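Local atomic coordinates of STING-associated CdnE c-di-GMP synthase (Flavobacteriaceae, PDB entry 6WT8), a protein that probably makes cyclic di-GMP from GTP as a CD-NTase enzyme, supplying the signal for a partner bacterial STING receptor in CBASS antiphage defence. Residues M94-I99 / M256-K261; E14-D19 / K56-S61; Y50-M55 / L296-L301. All coordinates share one frame; numbering follows the deposited sequence.

Contact 1 of 3, residues M94-I99 / M256-K261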
# COMPACT_ATOMS: atom_id res chain seq x y z
N MSE A 94 1.75 -5.48 -3.54
CA MSE A 94 2.12 -6.44 -2.50
C MSE A 94 1.04 -6.75 -1.46
O MSE A 94 1.17 -7.71 -0.70
CB MSE A 94 3.38 -5.98 -1.75
CG MSE A 94 4.63 -6.10 -2.61
SE MSE A 94 5.04 -7.93 -3.17
CE MSE A 94 5.56 -8.64 -1.50
N THR A 95 -0.01 -5.94 -1.42
CA THR A 95 -1.23 -6.28 -0.66
C THR A 95 -2.39 -6.60 -1.57
O THR A 95 -3.53 -6.74 -1.09
CB THR A 95 -1.60 -5.13 0.28
OG1 THR A 95 -1.63 -3.90 -0.45
CG2 THR A 95 -0.57 -4.95 1.43
N ASN A 96 -2.16 -6.64 -2.89
CA ASN A 96 -3.21 -6.81 -3.88
C ASN A 96 -4.31 -5.77 -3.69
O ASN A 96 -5.50 -6.09 -3.93
CB ASN A 96 -3.83 -8.23 -3.83
CG ASN A 96 -4.70 -8.50 -5.04
OD1 ASN A 96 -4.39 -8.00 -6.15
ND2 ASN A 96 -5.84 -9.26 -4.85
N THR A 97 -3.93 -4.53 -3.31
CA THR A 97 -4.94 -3.48 -3.20
C THR A 97 -4.85 -2.49 -4.34
O THR A 97 -5.49 -1.44 -4.30
CB THR A 97 -4.85 -2.77 -1.85
OG1 THR A 97 -3.50 -2.33 -1.64
CG2 THR A 97 -5.29 -3.77 -0.75
N HIS A 98 -4.07 -2.81 -5.37
CA HIS A 98 -4.10 -1.98 -6.56
C HIS A 98 -5.40 -2.20 -7.33
O HIS A 98 -6.08 -3.22 -7.19
CB HIS A 98 -2.89 -2.29 -7.47
CG HIS A 98 -2.80 -3.73 -7.90
ND1 HIS A 98 -2.78 -4.76 -7.00
CD2 HIS A 98 -2.64 -4.29 -9.13
CE1 HIS A 98 -2.67 -5.91 -7.65
NE2 HIS A 98 -2.54 -5.65 -8.94
N ILE A 99 -5.76 -1.23 -8.18
CA ILE A 99 -6.98 -1.33 -8.99
C ILE A 99 -6.71 -1.16 -10.47
O ILE A 99 -7.67 -1.17 -11.28
CB ILE A 99 -8.07 -0.33 -8.53
CG1 ILE A 99 -7.58 1.09 -8.65
CG2 ILE A 99 -8.48 -0.63 -7.08
CD1 ILE A 99 -8.75 2.14 -8.81
N MSE A 256 -12.84 -3.31 0.93
CA MSE A 256 -13.23 -1.90 1.19
C MSE A 256 -12.20 -0.95 0.59
O MSE A 256 -12.57 0.10 -0.01
CB MSE A 256 -13.39 -1.58 2.69
CG MSE A 256 -14.61 -2.30 3.19
SE MSE A 256 -15.11 -1.68 5.05
CE MSE A 256 -13.29 -1.73 5.90
N ILE A 257 -10.91 -1.28 0.70
CA ILE A 257 -9.88 -0.38 0.16
C ILE A 257 -10.04 -0.26 -1.35
O ILE A 257 -10.00 0.86 -1.93
CB ILE A 257 -8.50 -0.93 0.53
CG1 ILE A 257 -8.28 -0.65 2.03
CG2 ILE A 257 -7.38 -0.21 -0.31
CD1 ILE A 257 -7.04 -1.33 2.62
N ARG A 258 -10.15 -1.42 -2.04
CA ARG A 258 -10.24 -1.39 -3.50
C ARG A 258 -11.51 -0.68 -3.94
O ARG A 258 -11.51 0.03 -4.95
CB ARG A 258 -10.16 -2.82 -4.05
CG ARG A 258 -8.75 -3.41 -3.82
CD ARG A 258 -8.55 -4.75 -4.56
NE ARG A 258 -9.43 -5.72 -3.96
CZ ARG A 258 -9.09 -6.78 -3.21
NH1 ARG A 258 -7.84 -7.20 -2.92
NH2 ARG A 258 -10.06 -7.50 -2.72
N PHE A 259 -12.62 -0.91 -3.23
CA PHE A 259 -13.87 -0.22 -3.55
C PHE A 259 -13.69 1.28 -3.48
O PHE A 259 -14.02 1.99 -4.42
CB PHE A 259 -14.96 -0.67 -2.58
CG PHE A 259 -16.29 -0.01 -2.76
CD1 PHE A 259 -17.02 -0.20 -3.88
CD2 PHE A 259 -16.82 0.71 -1.75
CE1 PHE A 259 -18.29 0.42 -4.05
CE2 PHE A 259 -18.07 1.32 -1.90
CZ PHE A 259 -18.81 1.14 -3.04
N LEU A 260 -13.14 1.79 -2.37
CA LEU A 260 -13.02 3.26 -2.27
C LEU A 260 -12.07 3.82 -3.33
O LEU A 260 -12.28 4.91 -3.86
CB LEU A 260 -12.54 3.69 -0.87
CG LEU A 260 -13.49 3.78 0.30
CD1 LEU A 260 -12.75 4.63 1.39
CD2 LEU A 260 -14.82 4.44 -0.10
N LYS A 261 -10.98 3.09 -3.64
CA LYS A 261 -10.07 3.53 -4.70
C LYS A 261 -10.79 3.61 -6.04
O LYS A 261 -10.60 4.58 -6.79
CB LYS A 261 -8.87 2.58 -4.79
CG LYS A 261 -7.85 2.74 -3.67
CD LYS A 261 -6.68 1.82 -4.00
CE LYS A 261 -5.66 1.81 -2.95
NZ LYS A 261 -4.45 1.11 -3.59
O HOH W 1 -6.84 -9.95 -2.19
O HOH W 2 -3.35 0.31 -1.22
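Two backbone carbonyls of the loop 94-99, those of Asn96 and Thr97, are gripped by the long basic side chains of Arg258 and Lys261, one helical turn apart on helix 253-266. Arg258 NH1 donates to Asn96 O at 2.8 Å in a nearly straight bond (171° at the hydrogen), with the oxygen lying almost in the guanidinium plane. The side chain bends at chi3 (-66°) to bring its flat end to the loop. NE is bonded to Met55 O and NH2 weakly to Asn255 OD1, so all three guanidinium nitrogens help fix its rotation. Lys261 NZ reaches Thr97 O at 2.8 Å from above the carbonyl plane, at the end of a chain extended beyond CG.

Water extends both grips. One molecule accepts from Asn96 ND2 and from Arg258 NH1, bridging two donors that do not bond each other. A second accepts from Lys261 NZ at 2.7 Å and is also hydrogen-bonded to Thr97 OG1, which in turn pairs with Thr95 OG1 at 2.7 Å.

Packing contacts lie alongside: Thr97 CB meets Ile257 CG2 at 3.9 Å, Ile99 CG2 lies 4.0 Å from Lys261 CB, and Ile99 CD1 rests 3.7 Å from the backbone Lys261 O. His98 turns from the helix and bonds Thr63 OG1 through NE2.

The loop follows strand 85-90 and carries Ser92 of a Gly-Ser pair just upstream, consistent with the nucleotide-binding Gly-Ser motif of the polymerase beta-like nucleotidyltransferase fold; helix 253-266 holds the chain a few residues further on.

Contact 2 of 3, residues E14-D19 / K56-S61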
# COMPACT_ATOMS: atom_id res chain seq x y z
N GLU A 14 -12.31 -2.65 -17.79
CA GLU A 14 -11.16 -2.34 -18.64
C GLU A 14 -9.90 -2.20 -17.81
O GLU A 14 -8.81 -2.58 -18.24
CB GLU A 14 -11.41 -1.04 -19.41
CG GLU A 14 -10.33 -0.80 -20.51
CD GLU A 14 -10.03 -2.06 -21.36
OE1 GLU A 14 -11.00 -2.68 -21.91
OE2 GLU A 14 -8.83 -2.45 -21.48
N ARG A 15 -10.04 -1.69 -16.58
CA ARG A 15 -8.88 -1.49 -15.72
C ARG A 15 -8.43 -2.78 -15.06
O ARG A 15 -7.23 -2.96 -14.79
CB ARG A 15 -9.25 -0.49 -14.61
CG ARG A 15 -9.47 0.91 -15.12
CD ARG A 15 -9.67 1.94 -13.99
NE ARG A 15 -10.76 1.67 -13.06
CZ ARG A 15 -11.91 2.36 -13.01
NH1 ARG A 15 -12.19 3.30 -13.94
NH2 ARG A 15 -12.78 2.12 -12.07
N SER A 16 -9.37 -3.66 -14.75
CA SER A 16 -9.17 -4.75 -13.81
C SER A 16 -9.17 -6.13 -14.44
O SER A 16 -8.44 -7.01 -14.00
CB SER A 16 -10.28 -4.75 -12.75
OG SER A 16 -10.21 -3.62 -11.91
N ASN A 17 -10.04 -6.38 -15.42
CA ASN A 17 -10.22 -7.75 -15.89
C ASN A 17 -10.85 -7.69 -17.27
O ASN A 17 -11.99 -8.16 -17.47
CB ASN A 17 -11.10 -8.52 -14.89
CG ASN A 17 -11.28 -9.99 -15.26
OD1 ASN A 17 -10.50 -10.54 -16.04
ND2 ASN A 17 -12.30 -10.61 -14.72
N PRO A 18 -10.14 -7.14 -18.26
CA PRO A 18 -10.77 -6.93 -19.57
C PRO A 18 -11.16 -8.20 -20.27
O PRO A 18 -12.05 -8.16 -21.12
CB PRO A 18 -9.70 -6.16 -20.37
CG PRO A 18 -8.41 -6.48 -19.67
CD PRO A 18 -8.79 -6.53 -18.21
N ASP A 19 -10.50 -9.32 -19.98
CA ASP A 19 -10.83 -10.58 -20.65
C ASP A 19 -11.85 -11.39 -19.88
O ASP A 19 -12.20 -12.49 -20.33
CB ASP A 19 -9.58 -11.40 -20.84
CG ASP A 19 -8.64 -10.77 -21.84
OD1 ASP A 19 -9.15 -10.18 -22.83
OD2 ASP A 19 -7.42 -10.85 -21.62
N LYS A 56 -13.39 -6.52 -5.90
CA LYS A 56 -12.52 -7.69 -6.13
C LYS A 56 -11.16 -7.34 -6.73
O LYS A 56 -10.21 -8.13 -6.57
CB LYS A 56 -13.23 -8.69 -7.04
CG LYS A 56 -14.35 -9.37 -6.31
CD LYS A 56 -15.16 -10.23 -7.28
CE LYS A 56 -16.35 -10.77 -6.54
NZ LYS A 56 -17.31 -11.50 -7.44
N GLY A 57 -11.01 -6.19 -7.40
CA GLY A 57 -9.71 -5.78 -7.90
C GLY A 57 -9.27 -6.46 -9.19
O GLY A 57 -10.07 -6.86 -10.06
N VAL A 58 -7.95 -6.54 -9.35
CA VAL A 58 -7.30 -6.89 -10.62
C VAL A 58 -7.20 -8.40 -10.77
O VAL A 58 -6.93 -9.14 -9.81
CB VAL A 58 -5.90 -6.21 -10.63
CG1 VAL A 58 -5.03 -6.68 -11.77
CG2 VAL A 58 -6.08 -4.65 -10.68
N ALA A 59 -7.39 -8.86 -12.01
CA ALA A 59 -7.22 -10.28 -12.32
C ALA A 59 -5.82 -10.76 -11.91
O ALA A 59 -4.80 -10.05 -12.09
CB ALA A 59 -7.48 -10.54 -13.81
N PRO A 60 -5.73 -11.98 -11.37
CA PRO A 60 -4.48 -12.46 -10.76
C PRO A 60 -3.32 -12.59 -11.72
O PRO A 60 -2.16 -12.47 -11.27
CB PRO A 60 -4.85 -13.82 -10.17
CG PRO A 60 -6.20 -14.18 -10.75
CD PRO A 60 -6.88 -12.87 -11.08
N SER A 61 -3.55 -12.79 -13.02
CA SER A 61 -2.41 -12.96 -13.91
C SER A 61 -1.55 -11.70 -13.96
O SER A 61 -0.33 -11.81 -14.08
CB SER A 61 -2.88 -13.36 -15.31
OG SER A 61 -3.45 -12.22 -15.97
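Ser16, the last helical residue of helix 5-16, meets Gly57, Val58 and Ala59 in the link between helices 46-56 and 60-81. Its side chain lies beside the carbonyl of Gly57, CB being 3.4 Å from Gly57 O. The Ser16 carbonyl does the bonding: Ala59 N donates to Ser16 O at 2.9 Å in a nearly straight bond. The same oxygen receives a CA-H...O contact from Val58, 3.6 Å between Val58 CA and Ser16 O. Two neighbouring residues of the link thus serve one oxygen at a helix C terminus, where a following helical turn is lacking.

At Asn17 the chain leaves helical geometry. Its CG stands opposite the backbone N (chi1 -177°), which brings the amide alongside the methyl of Ala59, with OD1 3.8 Å from Ala59 CB. ND2 is hydrogen-bonded to Val21 O, a few residues on; toward Ala59 CB the amide makes a packing contact. On the other segment, Gly57 leaves helix 46-56 with a positive phi of 79°, and the link runs on past Ser16.

The contact therefore sits where the C-terminal ends of helices 5-16 and 46-56 come near the start of helix 60-81. Arg15, salt-bridged to Asp266 and hydrogen-bonded to Asn262, ties this corner to helix 253-266, and Val58 packs on His98 of the loop between strands 85-90 and 106-112.

Contact 3 of 3, residues Y50-M55 / L296-L301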
# COMPACT_ATOMS: atom_id res chain seq x y z
N TYR A 50 -21.36 -3.56 -10.08
CA TYR A 50 -20.32 -2.54 -9.98
C TYR A 50 -19.59 -2.64 -8.65
O TYR A 50 -18.36 -2.53 -8.60
CB TYR A 50 -20.95 -1.16 -10.14
CG TYR A 50 -19.98 -0.01 -9.89
CD1 TYR A 50 -18.84 0.15 -10.67
CD2 TYR A 50 -20.23 0.88 -8.86
CE1 TYR A 50 -17.90 1.24 -10.43
CE2 TYR A 50 -19.32 1.97 -8.63
CZ TYR A 50 -18.19 2.12 -9.41
OH TYR A 50 -17.27 3.17 -9.23
N ILE A 51 -20.35 -2.71 -7.56
CA ILE A 51 -19.72 -2.83 -6.23
C ILE A 51 -18.82 -4.07 -6.17
O ILE A 51 -17.66 -4.00 -5.70
CB ILE A 51 -20.80 -2.88 -5.15
CG1 ILE A 51 -21.56 -1.55 -5.10
CG2 ILE A 51 -20.19 -3.25 -3.79
CD1 ILE A 51 -22.88 -1.65 -4.33
N LYS A 52 -19.33 -5.21 -6.65
CA LYS A 52 -18.55 -6.46 -6.58
C LYS A 52 -17.24 -6.33 -7.33
O LYS A 52 -16.18 -6.76 -6.84
CB LYS A 52 -19.35 -7.63 -7.17
CG LYS A 52 -20.38 -8.13 -6.24
CD LYS A 52 -21.00 -9.45 -6.79
CE LYS A 52 -21.72 -9.24 -8.11
NZ LYS A 52 -22.55 -10.49 -8.51
N GLU A 53 -17.30 -5.82 -8.56
CA GLU A 53 -16.10 -5.80 -9.39
C GLU A 53 -15.14 -4.73 -8.90
O GLU A 53 -13.92 -4.90 -9.02
CB GLU A 53 -16.53 -5.63 -10.85
CG GLU A 53 -17.31 -6.93 -11.23
CD GLU A 53 -17.59 -7.11 -12.70
OE1 GLU A 53 -17.18 -6.23 -13.49
OE2 GLU A 53 -18.26 -8.13 -13.06
N SER A 54 -15.68 -3.67 -8.28
CA SER A 54 -14.82 -2.66 -7.67
C SER A 54 -14.13 -3.20 -6.41
O SER A 54 -13.00 -2.80 -6.11
CB SER A 54 -15.64 -1.44 -7.28
OG SER A 54 -16.05 -0.72 -8.42
N MSE A 55 -14.77 -4.09 -5.67
CA MSE A 55 -14.20 -4.69 -4.48
C MSE A 55 -13.17 -5.75 -4.84
O MSE A 55 -12.20 -5.91 -4.11
CB MSE A 55 -15.30 -5.31 -3.59
CG MSE A 55 -16.03 -4.23 -2.85
SE MSE A 55 -17.32 -5.11 -1.66
CE MSE A 55 -17.88 -3.54 -0.89
N LEU A 296 -20.24 -8.70 8.14
CA LEU A 296 -21.25 -8.12 7.26
C LEU A 296 -21.13 -8.67 5.84
O LEU A 296 -20.03 -8.89 5.32
CB LEU A 296 -21.08 -6.60 7.19
CG LEU A 296 -21.52 -5.86 8.48
CD1 LEU A 296 -21.35 -4.37 8.19
CD2 LEU A 296 -22.95 -6.13 8.80
N HIS A 297 -22.29 -8.79 5.18
CA HIS A 297 -22.34 -9.04 3.75
C HIS A 297 -21.71 -7.87 2.99
O HIS A 297 -21.73 -6.71 3.44
CB HIS A 297 -23.80 -9.20 3.38
CG HIS A 297 -24.07 -9.45 1.92
ND1 HIS A 297 -24.36 -8.44 1.01
CD2 HIS A 297 -24.24 -10.63 1.25
CE1 HIS A 297 -24.62 -8.99 -0.17
NE2 HIS A 297 -24.57 -10.31 -0.04
N TYR A 298 -21.16 -8.15 1.80
CA TYR A 298 -20.38 -7.11 1.10
C TYR A 298 -21.20 -5.85 0.79
O TYR A 298 -20.64 -4.75 0.86
CB TYR A 298 -19.74 -7.67 -0.18
CG TYR A 298 -20.69 -7.89 -1.34
CD1 TYR A 298 -21.48 -9.06 -1.44
CD2 TYR A 298 -20.89 -6.91 -2.31
CE1 TYR A 298 -22.39 -9.23 -2.49
CE2 TYR A 298 -21.80 -7.07 -3.34
CZ TYR A 298 -22.54 -8.22 -3.44
OH TYR A 298 -23.46 -8.38 -4.46
N LEU A 299 -22.51 -5.97 0.51
CA LEU A 299 -23.29 -4.76 0.21
C LEU A 299 -23.40 -3.88 1.45
O LEU A 299 -23.46 -2.66 1.33
CB LEU A 299 -24.69 -5.11 -0.32
CG LEU A 299 -24.70 -5.75 -1.74
CD1 LEU A 299 -26.09 -6.19 -2.06
CD2 LEU A 299 -24.23 -4.77 -2.82
N ASP A 300 -23.46 -4.49 2.63
CA ASP A 300 -23.59 -3.69 3.84
C ASP A 300 -22.30 -2.96 4.17
O ASP A 300 -22.34 -2.01 4.95
CB ASP A 300 -24.02 -4.58 5.02
CG ASP A 300 -25.45 -5.13 4.86
OD1 ASP A 300 -26.21 -4.61 4.03
OD2 ASP A 300 -25.85 -6.10 5.55
N LEU A 301 -21.16 -3.35 3.57
CA LEU A 301 -19.93 -2.59 3.76
C LEU A 301 -20.02 -1.20 3.18
O LEU A 301 -19.26 -0.31 3.61
CB LEU A 301 -18.72 -3.30 3.14
CG LEU A 301 -18.44 -4.67 3.72
CD1 LEU A 301 -17.30 -5.35 2.95
CD2 LEU A 301 -18.11 -4.62 5.21
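Ile51 and Leu299 mark the closest backbone approach, 7.6 Å between their CA atoms, where helix 46-56 runs past the turn leading into helix 300-314; at that spacing the join is made mainly by side chains. Tyr298 carries most of it. Its CG sits between the backbone N and the carbonyl carbon (chi1 75°), which swings the ring across helix 46-56, where three residues meet it. Ile51 CG2 comes to the ring edge, near its plane, 4.0 Å from Tyr298 CD2. Lys52 crosses the hydroxyl end of the ring obliquely, its CG only 3.4 Å from Tyr298 CE2 and its CD 3.6 Å from Tyr298 OH. Selenomethionine Met55 approaches at the root of the side chain, with SE 3.8 Å from Tyr298 CB and 5.3 Å from the ring centroid, 74° off the ring normal: an oblique Met-aromatic contact.

This is packing within the all-helical part of the enzyme, where N-terminal and C-terminal helices come together; Ile51 and Leu299 both rest on Leu357 of helix 336-360, so three elements share one apolar seam. In that seam Ile51 CD1 meets Leu299 CD2 at 3.7 Å, the two side chains crossing at about a right angle. Further along, Met55, its chain extended beyond CG, carries CE over to Leu301 CB at 4.1 Å. The polar ends find partners beyond the seam: Tyr298 OH is hydrogen-bonded to Ser48 OG, and Lys52 NZ to the carbonyl of Glu43, with a weak, long ion pair to Glu29.

How the contacts relate
From the N terminus, contact 2 closes first, joining the end of helix 5-16 to the link 56-61. Contact 3 opens within that span, at 50-55, and closes at 296-301, so the two cross, meeting in sequence where Met55 gives way to Lys56. Contact 1 follows contact 2 in series and lies wholly within contact 3's span, running from the loop 94-99 to helix 253-266. Arg258 joins all three, reaching the backbone at Met55 and packing its CD on Gly57 CA. Val58 also touches the backbone of Ile99. Together they fasten helices 5-16, 46-56, 253-266 and 300-314 to the loop beside the nucleotidyltransferase sheet.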